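Local coordinates for bifunctional protein PutA (PDB 6BSN) that probably oxidizes proline to glutamate in two steps, using FAD in its proline dehydrogenase section and NAD in its aldehyde dehydrogenase section, at residues G730-G735 against P756-T761; V670-M675 against H972-F977. The protein carries 1 engineered substitution. All blocks are in the same frame, centred on the assembly; numbering follows the deposited sequence.

Contact 1 (G730-G735 against P756-T761). With PRO (proline), chain H.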
loop_
_atom_site.group_PDB
_atom_site.type_symbol
_atom_site.label_atom_id
_atom_site.label_comp_id
_atom_site.label_asym_id
_atom_site.label_seq_id
_atom_site.Cartn_x
_atom_site.Cartn_y
_atom_site.Cartn_z
ATOM N N GLY A 730 29.940 -3.364 36.104
ATOM C CA GLY A 730 30.464 -2.537 35.035
ATOM C C GLY A 730 30.745 -1.146 35.539
ATOM O O GLY A 730 30.301 -0.743 36.624
ATOM N N VAL A 731 31.488 -0.406 34.714
ATOM C CA VAL A 731 31.903 0.956 35.023
ATOM C C VAL A 731 31.697 1.837 33.797
ATOM O O VAL A 731 32.131 1.502 32.687
ATOM C CB VAL A 731 33.371 1.007 35.486
ATOM C CG1 VAL A 731 33.823 2.456 35.663
ATOM C CG2 VAL A 731 33.551 0.217 36.801
ATOM N N VAL A 732 31.056 2.978 33.999
ATOM C CA VAL A 732 30.932 3.981 32.956
ATOM C C VAL A 732 31.657 5.223 33.469
ATOM O O VAL A 732 31.368 5.714 34.571
ATOM C CB VAL A 732 29.454 4.229 32.582
ATOM C CG1 VAL A 732 28.603 4.573 33.809
ATOM C CG2 VAL A 732 29.316 5.240 31.440
ATOM N N PHE A 733 32.649 5.687 32.704
ATOM C CA PHE A 733 33.610 6.653 33.210
ATOM C C PHE A 733 33.884 7.730 32.172
ATOM O O PHE A 733 34.082 7.443 30.992
ATOM C CB PHE A 733 34.935 5.970 33.606
ATOM C CG PHE A 733 36.059 6.940 33.902
ATOM C CD1 PHE A 733 36.987 7.276 32.916
ATOM C CD2 PHE A 733 36.186 7.521 35.155
ATOM C CE1 PHE A 733 38.027 8.167 33.187
ATOM C CE2 PHE A 733 37.209 8.409 35.424
ATOM C CZ PHE A 733 38.136 8.734 34.433
ATOM N N THR A 734 33.916 8.972 32.625
ATOM C CA THR A 734 34.312 10.087 31.783
ATOM C C THR A 734 35.321 10.920 32.555
ATOM O O THR A 734 35.005 11.434 33.633
ATOM C CB THR A 734 33.103 10.926 31.367
ATOM O OG1 THR A 734 32.186 10.085 30.661
ATOM C CG2 THR A 734 33.534 12.055 30.426
ATOM N N GLY A 735 36.539 11.023 32.019
ATOM C CA GLY A 735 37.611 11.738 32.691
ATOM C C GLY A 735 38.939 11.581 31.979
ATOM O O GLY A 735 38.978 11.536 30.749
ATOM N N PRO A 756 32.186 -4.874 31.664
ATOM C CA PRO A 756 32.468 -3.821 30.681
ATOM C C PRO A 756 33.023 -2.564 31.333
ATOM O O PRO A 756 32.617 -2.178 32.433
ATOM C CB PRO A 756 31.097 -3.540 30.055
ATOM C CG PRO A 756 30.208 -4.664 30.496
ATOM C CD PRO A 756 30.750 -5.153 31.779
ATOM N N LEU A 757 33.954 -1.916 30.634
ATOM C CA LEU A 757 34.397 -0.569 30.976
ATOM C C LEU A 757 34.075 0.351 29.806
ATOM O O LEU A 757 34.537 0.119 28.684
ATOM C CB LEU A 757 35.896 -0.525 31.297
ATOM C CG LEU A 757 36.441 0.907 31.425
ATOM C CD1 LEU A 757 35.732 1.710 32.516
ATOM C CD2 LEU A 757 37.954 0.895 31.686
ATOM N N ILE A 758 33.272 1.377 30.062
ATOM C CA ILE A 758 32.930 2.389 29.063
ATOM C C ILE A 758 33.614 3.680 29.481
ATOM O O ILE A 758 33.304 4.237 30.544
ATOM C CB ILE A 758 31.409 2.581 28.945
ATOM C CG1 ILE A 758 30.735 1.276 28.535
ATOM C CG2 ILE A 758 31.084 3.662 27.931
ATOM C CD1 ILE A 758 29.232 1.272 28.758
ATOM N N ALA A 759 34.552 4.157 28.660
ATOM C CA ALA A 759 35.388 5.287 29.044
ATOM C C ALA A 759 35.465 6.288 27.900
ATOM O O ALA A 759 35.711 5.903 26.751
ATOM C CB ALA A 759 36.806 4.822 29.444
ATOM N N GLU A 760 35.262 7.571 28.215
ATOM C CA GLU A 760 35.560 8.670 27.296
ATOM C C GLU A 760 36.640 9.522 27.948
ATOM O O GLU A 760 36.465 9.987 29.079
ATOM C CB GLU A 760 34.303 9.494 26.981
ATOM C CG GLU A 760 34.516 10.633 25.932
ATOM C CD GLU A 760 34.742 11.980 26.583
ATOM O OE1 GLU A 760 33.734 12.675 26.857
ATOM O OE2 GLU A 760 35.921 12.335 26.848
ATOM N N THR A 761 37.771 9.700 27.257
ATOM C CA THR A 761 38.972 10.211 27.919
ATOM C C THR A 761 39.647 11.357 27.164
ATOM O O THR A 761 40.870 11.476 27.185
ATOM C CB THR A 761 39.968 9.077 28.165
ATOM O OG1 THR A 761 40.064 8.270 26.985
ATOM C CG2 THR A 761 39.484 8.207 29.314
HETATM N N PRO H . 41.104 15.667 32.659
HETATM C CA PRO H . 39.805 15.909 33.260
HETATM C C PRO H . 38.717 15.434 32.277
HETATM O O PRO H . 39.075 14.740 31.288
HETATM C CB PRO H . 39.641 17.375 33.596
HETATM C CG PRO H . 40.947 18.031 33.148
HETATM C CD PRO H . 41.730 16.923 32.380
HETATM O OXT PRO H . 37.493 15.721 32.452
#

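Contact 2 (V670-M675 against H972-F977). With PRO (proline), chain E; PRO (proline), chain R.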
loop_
_atom_site.group_PDB
_atom_site.type_symbol
_atom_site.label_atom_id
_atom_site.label_comp_id
_atom_site.label_asym_id
_atom_site.label_seq_id
_atom_site.Cartn_x
_atom_site.Cartn_y
_atom_site.Cartn_z
ATOM N N VAL A 670 24.193 7.955 34.010
ATOM C CA VAL A 670 23.364 7.324 35.031
ATOM C C VAL A 670 22.057 6.814 34.428
ATOM O O VAL A 670 21.669 5.657 34.645
ATOM C CB VAL A 670 23.118 8.299 36.196
ATOM C CG1 VAL A 670 21.935 7.826 37.072
ATOM C CG2 VAL A 670 24.386 8.441 37.022
ATOM N N THR A 671 21.367 7.655 33.646
ATOM C CA THR A 671 20.112 7.199 33.055
ATOM C C THR A 671 20.339 6.147 31.966
ATOM O O THR A 671 19.440 5.349 31.699
ATOM C CB THR A 671 19.298 8.376 32.497
ATOM O OG1 THR A 671 20.018 9.011 31.435
ATOM C CG2 THR A 671 18.997 9.412 33.583
ATOM N N ALA A 672 21.507 6.103 31.330
ATOM C CA ALA A 672 21.739 4.999 30.405
ATOM C C ALA A 672 21.789 3.685 31.160
ATOM O O ALA A 672 21.127 2.712 30.775
ATOM C CB ALA A 672 23.024 5.188 29.617
ATOM N N ALA A 673 22.579 3.646 32.237
ATOM C CA ALA A 673 22.684 2.442 33.048
ATOM C C ALA A 673 21.327 2.061 33.631
ATOM O O ALA A 673 20.919 0.899 33.564
ATOM C CB ALA A 673 23.723 2.645 34.149
ATOM N N LEU A 674 20.599 3.041 34.179
ATOM C CA LEU A 674 19.257 2.777 34.697
ATOM C C LEU A 674 18.337 2.230 33.608
ATOM O O LEU A 674 17.621 1.245 33.833
ATOM C CB LEU A 674 18.666 4.047 35.304
ATOM C CG LEU A 674 19.234 4.559 36.630
ATOM C CD1 LEU A 674 18.755 5.988 36.869
ATOM C CD2 LEU A 674 18.798 3.659 37.769
ATOM N N MET A 675 18.329 2.862 32.418
ATOM C CA MET A 675 17.401 2.434 31.363
ATOM C C MET A 675 17.668 0.996 30.942
ATOM O O MET A 675 16.726 0.256 30.630
ATOM C CB MET A 675 17.480 3.344 30.134
ATOM C CG MET A 675 16.423 3.025 29.061
ATOM S SD MET A 675 14.746 3.310 29.692
ATOM C CE MET A 675 13.927 1.824 29.147
ATOM N N HIS A 972 24.117 2.880 19.719
ATOM C CA HIS A 972 24.823 1.711 20.214
ATOM C C HIS A 972 25.159 1.820 21.691
ATOM O O HIS A 972 25.836 0.945 22.229
ATOM C CB HIS A 972 26.085 1.477 19.393
ATOM C CG HIS A 972 25.805 1.225 17.952
ATOM N ND1 HIS A 972 25.965 2.196 16.983
ATOM C CD2 HIS A 972 25.331 0.131 17.315
ATOM C CE1 HIS A 972 25.622 1.702 15.809
ATOM N NE2 HIS A 972 25.233 0.451 15.983
ATOM N N TYR A 973 24.676 2.855 22.362
ATOM C CA TYR A 973 25.100 3.110 23.728
ATOM C C TYR A 973 24.440 2.157 24.718
ATOM O O TYR A 973 25.131 1.507 25.504
ATOM C CB TYR A 973 24.777 4.546 24.097
ATOM C CG TYR A 973 25.540 5.073 25.289
ATOM C CD1 TYR A 973 26.927 5.192 25.250
ATOM C CD2 TYR A 973 24.873 5.494 26.436
ATOM C CE1 TYR A 973 27.628 5.723 26.328
ATOM C CE2 TYR A 973 25.563 6.017 27.518
ATOM C CZ TYR A 973 26.939 6.124 27.458
ATOM O OH TYR A 973 27.621 6.645 28.520
ATOM N N LEU A 974 23.103 2.088 24.712
ATOM C CA LEU A 974 22.392 1.390 25.779
ATOM C C LEU A 974 22.753 -0.087 25.822
ATOM O O LEU A 974 22.904 -0.655 26.908
ATOM C CB LEU A 974 20.881 1.551 25.629
ATOM C CG LEU A 974 20.310 2.948 25.878
ATOM C CD1 LEU A 974 18.786 2.908 26.067
ATOM C CD2 LEU A 974 20.988 3.583 27.061
ATOM N N ALA A 975 22.922 -0.716 24.655
ATOM C CA ALA A 975 23.160 -2.158 24.612
ATOM C C ALA A 975 24.404 -2.553 25.401
ATOM O O ALA A 975 24.434 -3.620 26.034
ATOM C CB ALA A 975 23.275 -2.638 23.165
ATOM N N ARG A 976 25.434 -1.701 25.397
ATOM C CA ARG A 976 26.670 -2.039 26.099
ATOM C C ARG A 976 26.458 -2.202 27.606
ATOM O O ARG A 976 27.255 -2.883 28.259
ATOM C CB ARG A 976 27.740 -0.973 25.826
ATOM C CG ARG A 976 29.162 -1.365 26.257
ATOM C CD ARG A 976 29.766 -2.413 25.325
ATOM N NE ARG A 976 31.142 -2.625 25.718
ATOM C CZ ARG A 976 31.551 -3.598 26.520
ATOM N NH1 ARG A 976 30.685 -4.479 26.990
ATOM N NH2 ARG A 976 32.829 -3.688 26.853
ATOM N N PHE A 977 25.409 -1.599 28.170
ATOM C CA PHE A 977 25.083 -1.741 29.585
ATOM C C PHE A 977 24.247 -2.980 29.876
ATOM O O PHE A 977 23.788 -3.157 31.015
ATOM C CB PHE A 977 24.319 -0.507 30.090
ATOM C CG PHE A 977 25.089 0.784 29.999
ATOM C CD1 PHE A 977 25.702 1.317 31.126
ATOM C CD2 PHE A 977 25.192 1.473 28.790
ATOM C CE1 PHE A 977 26.410 2.514 31.054
ATOM C CE2 PHE A 977 25.883 2.669 28.712
ATOM C CZ PHE A 977 26.501 3.189 29.845
HETATM N N PRO E . 25.676 -6.021 25.258
HETATM C CA PRO E . 26.705 -6.496 24.357
HETATM C C PRO E . 27.915 -5.540 24.383
HETATM O O PRO E . 28.270 -4.904 23.345
HETATM C CB PRO E . 26.128 -6.621 22.970
HETATM C CG PRO E . 24.625 -6.545 23.163
HETATM C CD PRO E . 24.412 -6.383 24.699
HETATM O OXT PRO E . 28.539 -5.404 25.472
HETATM N N PRO R . 31.402 -0.656 18.381
HETATM C CA PRO R . 31.016 -0.349 19.736
HETATM C C PRO R . 31.492 -1.475 20.675
HETATM O O PRO R . 32.708 -1.843 20.609
HETATM C CB PRO R . 29.526 -0.145 19.776
HETATM C CG PRO R . 29.198 0.301 18.355
HETATM C CD PRO R . 30.469 -0.013 17.505
HETATM O OXT PRO R . 30.679 -2.012 21.484
#

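Contact 1 (G730-G735 against P756-T761)
Val731 to Thr734 pair residue for residue with Leu757 to Glu760 as neighbouring parallel strands. They are the two strands of a beta-alpha-beta unit whose crossover is helix 737-749. The unit belongs to the Rossmann-type NAD-binding part of the aldehyde dehydrogenase section.

The backbones carry a ladder of five hydrogen bonds. Val731 N starts it at Pro756 O. Val731 O then accepts from Ile758 N (2.9 Å), a nearly straight bond. The shortest rung runs from Phe733 N to Ile758 O (2.7 Å). Phe733 O takes Glu760 N, and Gly735 N ends the ladder at Glu760 O.

Apolar contacts fill the face that bears Val731, Phe733, Leu757 and Ala759. Val731 and Leu757 lie side by side, with CG1 of the valine 3.8 Å from CD1 of the leucine. With CG anti to the backbone N (chi1 169°), the Phe733 ring lies beside its own carbonyl carbon, and this brings its edge to Ala759 CB and Thr761 CG2. Helix 737-749 also packs on this ring.

On the other face Thr734 and Glu760 cross obliquely. The methyl CG2 of Thr734 lies 3.6 Å from Glu760 OE1, a packing contact. Thr734 OG1 is hydrogen-bonded to Gln669 OE1, and Glu760 OE2 to Gly762 N. Glu760 is a predicted active-site residue and sits beside Ala794, an engineered residue at the other predicted active-site position.

Thr761 contacts NAD in another structure of this protein. Here the chain H proline, hydrogen-bonded to Asn660 ND2, puts its O 3.2 Å from Gly735 C.

Contact 2 (V670-M675 against H972-F977)
Two carbonyls grip the ring nitrogen of the chain E proline. It donates to Ala975 O at 2.8 Å, and Ala978 O is a further acceptor. At the other end of this ligand, Arg976 NH1 donates to its OXT at 2.8 Å, a bond bent to 134° at the hydrogen. The carboxylate oxygen lies at the edge of the guanidinium, near its plane. An alanine at Arg976 has no guanidinium, and the ligand carboxylate would probably be left without this charged partner and turn more freely.

Tyr973, Leu974 and Phe977 pack as apolar side chains on helix 664-675. Ala672 CB fits among all three. It meets the edge of the Tyr973 ring at CE2 (3.4 Å) and touches Leu974 CD2 (3.6 Å). It also makes a CH-pi contact over a face of the Phe977 ring, 4.2 Å from the centroid. Phe977 CG lies beside its own N (chi1 -62°), which turns the ring toward the helix, where CD1 also packs on Ala673 CB (3.8 Å). Farther along, Met675 CG rests on Leu974 CD1. Asn678 ND2 bonds both Phe977 O and Ala673 O, tying the two backbones.

A second proline, chain R, lies by His972 and is bound mainly by the second subunit. The chemistry thus divides the segment: alkyl and ring packing fixes it on the helix, while its carbonyl and guanidinium serve a remote proline site near the subunit interface.

How the contacts relate
All four segments belong to the aldehyde dehydrogenase section. From the N terminus, helix segment 670-675 comes first. The chain then passes through 730-735, crosses over by helix 737-749, and returns in 756-761, closing the short loop of contact 1. Only much later does 972-977 come back to the helix and close contact 2. Contact 1 is therefore nested inside contact 2. The two also touch: Ile758 CD1 packs 3.5 Å from Phe977 CZ, and Val732 CG2 lies near Tyr973 OH. Together they join the mixed sheet of the NAD-binding part, helix 664-675, and the loop that leads into strand 978-986.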